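Local coordinates for dermonecrotic toxin (Pasteurella multocida, PDB 2EBF), which acts as a dermonecrotic, mitogenic toxin that induces bone resorption and is associated with progressive atrophic rhinitis in pigs, at residues 61-66 and 112-117; 55-60 and 74-79. All blocks are in the same frame, centred on the assembly; numbering follows the deposited sequence.

Contact 1 (61-66 and 112-117); sequences ASVIGK and SERLNA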
loop_
_atom_site.group_PDB
_atom_site.type_symbol
_atom_site.label_atom_id
_atom_site.label_comp_id
_atom_site.label_asym_id
_atom_site.label_seq_id
_atom_site.Cartn_x
_atom_site.Cartn_y
_atom_site.Cartn_z
ATOM N N ALA A 61 -34.707 -19.610 5.210
ATOM C CA ALA A 61 -33.969 -19.997 6.410
ATOM C C ALA A 61 -34.858 -20.147 7.645
ATOM O O ALA A 61 -34.353 -20.275 8.764
ATOM C CB ALA A 61 -32.857 -19.007 6.683
ATOM N N SER A 62 -36.172 -20.120 7.448
ATOM C CA SER A 62 -37.097 -20.252 8.571
ATOM C C SER A 62 -37.104 -21.676 9.122
ATOM O O SER A 62 -37.021 -22.652 8.369
ATOM C CB SER A 62 -38.512 -19.811 8.190
ATOM O OG SER A 62 -39.161 -20.793 7.414
ATOM N N VAL A 63 -37.183 -21.770 10.447
ATOM C CA VAL A 63 -37.322 -23.042 11.149
ATOM C C VAL A 63 -38.544 -22.941 12.065
ATOM O O VAL A 63 -38.616 -22.052 12.923
ATOM C CB VAL A 63 -36.063 -23.375 11.983
ATOM C CG1 VAL A 63 -36.168 -24.776 12.587
ATOM C CG2 VAL A 63 -34.796 -23.239 11.138
ATOM N N ILE A 64 -39.493 -23.857 11.877
ATOM C CA ILE A 64 -40.831 -23.780 12.501
ATOM C C ILE A 64 -40.859 -23.396 13.992
ATOM O O ILE A 64 -41.560 -22.454 14.376
ATOM C CB ILE A 64 -41.671 -25.068 12.223
ATOM C CG1 ILE A 64 -42.106 -25.109 10.750
ATOM C CG2 ILE A 64 -42.899 -25.139 13.138
ATOM C CD1 ILE A 64 -42.646 -26.460 10.273
ATOM N N GLY A 65 -40.102 -24.105 14.823
ATOM C CA GLY A 65 -40.145 -23.869 16.267
ATOM C C GLY A 65 -39.043 -22.973 16.801
ATOM O O GLY A 65 -39.038 -22.627 17.984
ATOM N N LYS A 66 -38.118 -22.588 15.922
ATOM C CA LYS A 66 -36.910 -21.864 16.306
ATOM C C LYS A 66 -37.066 -20.347 16.127
ATOM O O LYS A 66 -37.288 -19.874 15.007
ATOM C CB LYS A 66 -35.727 -22.376 15.479
ATOM C CG LYS A 66 -34.353 -22.070 16.047
ATOM C CD LYS A 66 -33.262 -22.638 15.146
ATOM C CE LYS A 66 -31.872 -22.405 15.733
ATOM N NZ LYS A 66 -30.793 -22.824 14.788
ATOM N N SER A 112 -27.225 -26.818 12.087
ATOM C CA SER A 112 -28.316 -25.874 11.937
ATOM C C SER A 112 -29.075 -26.167 10.658
ATOM O O SER A 112 -28.486 -26.375 9.594
ATOM C CB SER A 112 -27.830 -24.427 11.951
ATOM O OG SER A 112 -28.916 -23.548 11.708
ATOM N N GLU A 113 -30.395 -26.199 10.786
ATOM C CA GLU A 113 -31.278 -26.396 9.649
ATOM C C GLU A 113 -31.369 -25.142 8.757
ATOM O O GLU A 113 -31.996 -25.174 7.701
ATOM C CB GLU A 113 -32.655 -26.889 10.123
ATOM C CG GLU A 113 -33.254 -26.138 11.326
ATOM C CD GLU A 113 -32.720 -26.564 12.710
ATOM O OE1 GLU A 113 -33.402 -27.372 13.398
ATOM O OE2 GLU A 113 -31.643 -26.068 13.127
ATOM N N ARG A 114 -30.725 -24.050 9.178
ATOM C CA ARG A 114 -30.634 -22.825 8.365
ATOM C C ARG A 114 -29.478 -22.873 7.368
ATOM O O ARG A 114 -29.363 -22.005 6.501
ATOM C CB ARG A 114 -30.439 -21.596 9.248
ATOM C CG ARG A 114 -31.504 -21.372 10.296
ATOM C CD ARG A 114 -31.405 -19.946 10.790
ATOM N NE ARG A 114 -31.950 -19.744 12.127
ATOM C CZ ARG A 114 -33.248 -19.659 12.425
ATOM N NH1 ARG A 114 -34.178 -19.784 11.482
ATOM N NH2 ARG A 114 -33.619 -19.453 13.682
ATOM N N LEU A 115 -28.619 -23.879 7.497
ATOM C CA LEU A 115 -27.389 -23.946 6.705
ATOM C C LEU A 115 -27.556 -24.071 5.193
ATOM O O LEU A 115 -26.760 -23.506 4.446
ATOM C CB LEU A 115 -26.445 -25.030 7.235
ATOM C CG LEU A 115 -25.503 -24.545 8.336
ATOM C CD1 LEU A 115 -24.612 -25.688 8.819
ATOM C CD2 LEU A 115 -24.657 -23.375 7.847
ATOM N N ASN A 116 -28.569 -24.799 4.728
ATOM C CA ASN A 116 -28.841 -24.854 3.289
ATOM C C ASN A 116 -29.024 -23.453 2.689
ATOM O O ASN A 116 -28.428 -23.130 1.655
ATOM C CB ASN A 116 -30.072 -25.724 2.978
ATOM C CG ASN A 116 -29.757 -27.210 2.952
ATOM O OD1 ASN A 116 -28.622 -27.630 3.192
ATOM N ND2 ASN A 116 -30.771 -28.017 2.657
ATOM N N ALA A 117 -29.844 -22.635 3.348
ATOM C CA ALA A 117 -30.103 -21.254 2.913
ATOM C C ALA A 117 -28.835 -20.395 2.982
ATOM O O ALA A 117 -28.552 -19.631 2.060
ATOM C CB ALA A 117 -31.212 -20.627 3.763
HETATM O O HOH W 1 -36.893 -19.603 12.203
#
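Arg114 reaches across to the loop 61-66 and gives its NH1 to the carbonyl oxygen of Ala61, a hydrogen bond of 2.8 Å between NH1 and O. The oxygen lies almost exactly in the guanidinium plane, and the N-H...O angle is 150°. The same NH1 donates to water 1, also at the guanidinium edge, 2.8 Å from the water oxygen. That water accepts in turn from Val63 N and donates to Lys66 O, so one nitrogen grips the loop directly and through a bridge to both ends of the type I turn Val63-Lys66. The Lys66 chain, extended all the way to NZ, passes over one face of the guanidinium, with CD 3.5 Å from NH2 of Arg114. Its NZ then makes a long salt bridge of 3.7 Å to OE2 of Glu113. This carboxylate may partly offset the charge of Lys66, whose NZ comes within 4.2 Å of NE of Arg114.

Glu113 also crosses Val63 at about a right angle: its CG makes a tight contact, 3.3 Å from CG2 of Val63, placed there by a chi1 of 46° that sets CG between backbone N and carbonyl carbon. Nearer the helix, the methyls of Ala61 and Ala117 meet, CB to CB at 3.7 Å.

Behind this shell, Ser112 OG makes a capping bond, accepting from Arg114 N in the turn that leads into helix 115-129, and is itself hydrogen-bonded to Tyr105 OH of helix 88-108. Tyr72 and Tyr105 pack on Arg114. An arginine side chain thus bonds the backbone of the loop between helices 54-60 and 70-84, in the helical membrane localization domain.

Contact 2 (55-60 and 74-79); sequences EVLKAR and RILAKL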
loop_
_atom_site.group_PDB
_atom_site.type_symbol
_atom_site.label_atom_id
_atom_site.label_comp_id
_atom_site.label_asym_id
_atom_site.label_seq_id
_atom_site.Cartn_x
_atom_site.Cartn_y
_atom_site.Cartn_z
ATOM N N GLU A 55 -36.058 -10.498 2.977
ATOM C CA GLU A 55 -37.381 -11.157 2.992
ATOM C C GLU A 55 -37.317 -12.549 2.387
ATOM O O GLU A 55 -37.935 -13.485 2.888
ATOM C CB GLU A 55 -38.445 -10.338 2.252
ATOM C CG GLU A 55 -38.860 -9.035 2.930
ATOM C CD GLU A 55 -39.471 -9.205 4.317
ATOM O OE1 GLU A 55 -40.075 -10.257 4.629
ATOM O OE2 GLU A 55 -39.353 -8.251 5.108
ATOM N N VAL A 56 -36.560 -12.687 1.311
ATOM C CA VAL A 56 -36.407 -13.981 0.675
ATOM C C VAL A 56 -35.647 -14.945 1.610
ATOM O O VAL A 56 -36.060 -16.096 1.806
ATOM C CB VAL A 56 -35.729 -13.839 -0.705
ATOM C CG1 VAL A 56 -35.190 -15.162 -1.175
ATOM C CG2 VAL A 56 -36.716 -13.281 -1.722
ATOM N N LEU A 57 -34.558 -14.459 2.201
ATOM C CA LEU A 57 -33.788 -15.249 3.165
ATOM C C LEU A 57 -34.662 -15.768 4.306
ATOM O O LEU A 57 -34.549 -16.934 4.694
ATOM C CB LEU A 57 -32.649 -14.420 3.761
ATOM C CG LEU A 57 -31.286 -15.075 4.059
ATOM C CD1 LEU A 57 -30.661 -14.488 5.319
ATOM C CD2 LEU A 57 -31.273 -16.608 4.092
ATOM N N LYS A 58 -35.523 -14.886 4.827
ATOM C CA LYS A 58 -36.411 -15.169 5.955
ATOM C C LYS A 58 -37.267 -16.399 5.736
ATOM O O LYS A 58 -37.482 -17.178 6.660
ATOM C CB LYS A 58 -37.329 -13.970 6.220
ATOM C CG LYS A 58 -36.804 -12.966 7.228
ATOM C CD LYS A 58 -37.172 -11.551 6.820
ATOM C CE LYS A 58 -37.618 -10.703 7.990
ATOM N NZ LYS A 58 -39.111 -10.607 7.996
ATOM N N ALA A 59 -37.776 -16.557 4.517
ATOM C CA ALA A 59 -38.606 -17.705 4.181
ATOM C C ALA A 59 -37.755 -18.953 3.976
ATOM O O ALA A 59 -38.144 -20.039 4.402
ATOM C CB ALA A 59 -39.454 -17.421 2.944
ATOM N N ARG A 60 -36.598 -18.795 3.333
ATOM C CA ARG A 60 -35.717 -19.919 3.026
ATOM C C ARG A 60 -35.048 -20.487 4.276
ATOM O O ARG A 60 -34.851 -21.695 4.379
ATOM C CB ARG A 60 -34.647 -19.518 1.994
ATOM C CG ARG A 60 -35.169 -19.313 0.559
ATOM C CD ARG A 60 -35.689 -20.610 -0.068
ATOM N NE ARG A 60 -34.596 -21.416 -0.598
ATOM C CZ ARG A 60 -34.489 -21.837 -1.855
ATOM N NH1 ARG A 60 -35.428 -21.571 -2.760
ATOM N NH2 ARG A 60 -33.430 -22.554 -2.200
ATOM N N ARG A 74 -28.049 -10.765 12.988
ATOM C CA ARG A 74 -26.936 -10.000 12.425
ATOM C C ARG A 74 -26.684 -10.325 10.955
ATOM O O ARG A 74 -26.257 -9.466 10.195
ATOM C CB ARG A 74 -25.664 -10.205 13.241
ATOM C CG ARG A 74 -25.661 -9.412 14.543
ATOM C CD ARG A 74 -24.303 -9.460 15.199
ATOM N NE ARG A 74 -24.007 -10.813 15.651
ATOM C CZ ARG A 74 -23.856 -11.173 16.920
ATOM N NH1 ARG A 74 -23.949 -10.270 17.898
ATOM N NH2 ARG A 74 -23.597 -12.446 17.206
ATOM N N ILE A 75 -26.957 -11.562 10.564
ATOM C CA ILE A 75 -26.877 -11.960 9.157
ATOM C C ILE A 75 -27.931 -11.214 8.313
ATOM O O ILE A 75 -27.609 -10.649 7.260
ATOM C CB ILE A 75 -26.936 -13.509 9.023
ATOM C CG1 ILE A 75 -25.542 -14.095 9.337
ATOM C CG2 ILE A 75 -27.432 -13.944 7.644
ATOM C CD1 ILE A 75 -25.528 -15.585 9.658
ATOM N N LEU A 76 -29.168 -11.183 8.809
ATOM C CA LEU A 76 -30.273 -10.454 8.162
ATOM C C LEU A 76 -30.007 -8.959 8.092
ATOM O O LEU A 76 -30.293 -8.311 7.072
ATOM C CB LEU A 76 -31.585 -10.689 8.925
ATOM C CG LEU A 76 -32.272 -12.038 8.734
ATOM C CD1 LEU A 76 -33.368 -12.209 9.784
ATOM C CD2 LEU A 76 -32.848 -12.166 7.318
ATOM N N ALA A 77 -29.463 -8.414 9.177
ATOM C CA ALA A 77 -29.117 -6.991 9.241
ATOM C C ALA A 77 -28.065 -6.636 8.200
ATOM O O ALA A 77 -28.197 -5.631 7.502
ATOM C CB ALA A 77 -28.628 -6.619 10.632
ATOM N N LYS A 78 -27.018 -7.459 8.108
ATOM C CA LYS A 78 -25.946 -7.239 7.136
ATOM C C LYS A 78 -26.436 -7.394 5.690
ATOM O O LYS A 78 -26.027 -6.639 4.804
ATOM C CB LYS A 78 -24.745 -8.156 7.405
ATOM C CG LYS A 78 -23.544 -7.828 6.507
ATOM C CD LYS A 78 -22.240 -7.724 7.268
ATOM C CE LYS A 78 -22.367 -6.804 8.457
ATOM N NZ LYS A 78 -21.093 -6.194 8.905
ATOM N N LEU A 79 -27.308 -8.364 5.452
ATOM C CA LEU A 79 -27.877 -8.539 4.116
ATOM C C LEU A 79 -28.650 -7.276 3.715
ATOM O O LEU A 79 -28.551 -6.811 2.578
ATOM C CB LEU A 79 -28.811 -9.744 4.077
ATOM C CG LEU A 79 -28.792 -10.694 2.867
ATOM C CD1 LEU A 79 -30.136 -11.367 2.688
ATOM C CD2 LEU A 79 -28.268 -10.077 1.564
#
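Leu57 points from helix 55-60 toward helix 74-79, and its CD1 methyl meets three side chains there. Leu76 comes nearest: its CD2 lies 3.8 Å from CD1 of Leu57, the two side chains slanting across one another. Although the CB of Leu76 sets off along the flank of its helix, CG is anti to the carbonyl carbon (chi1 -76°), and this swings the branch back over the interface. The Ile75 and Leu57 side chains cross at about a right angle, with CG2 of Ile75 4.0 Å from CD1 of Leu57. From one turn further along, Leu79 brings CD1 to 4.1 Å from both CB and CD1 of Leu57.

At the outer margin, the aliphatic part of Lys58 runs roughly perpendicular to Leu76, with CG 4.0 Å from CD2 of that leucine. Its bent chain carries NZ back to Glu55 on its own helix, in a salt bridge of 3.5 Å to OE1.

Deeper in, Leu57 also touches Ala117 and Leu121, while Ile75 packs on Leu98, Leu101 and Phe118. With segment axes 10.5 Å apart and inclined at 153°, this near-antiparallel pair is apolar packing within the four-helix bundle (54-60, 70-84, 88-108, 115-129) of the membrane localization domain.

In the fold
Contacts 1 and 2 lie 11 Å apart, centre to centre, and their segments alternate along the chain: helix 54-60 runs directly into the loop 61-66, which leads on to helix 70-84. Ala117 joins them physically, its CB lying 3.8 Å from O of Arg60 and 4.0 Å from CD2 of Leu57. Contact 1 joins the loop after helix 54-60 to the start of helix 115-129, while contact 2 packs helix 54-60 against helix 70-84. They lie about 42 and 35 Å from the chain's centre. A bound glucose lies about 11 Å from the side chain of Ile75, and Asp103 and Leu104 of helix 88-108 line the glycan pockets.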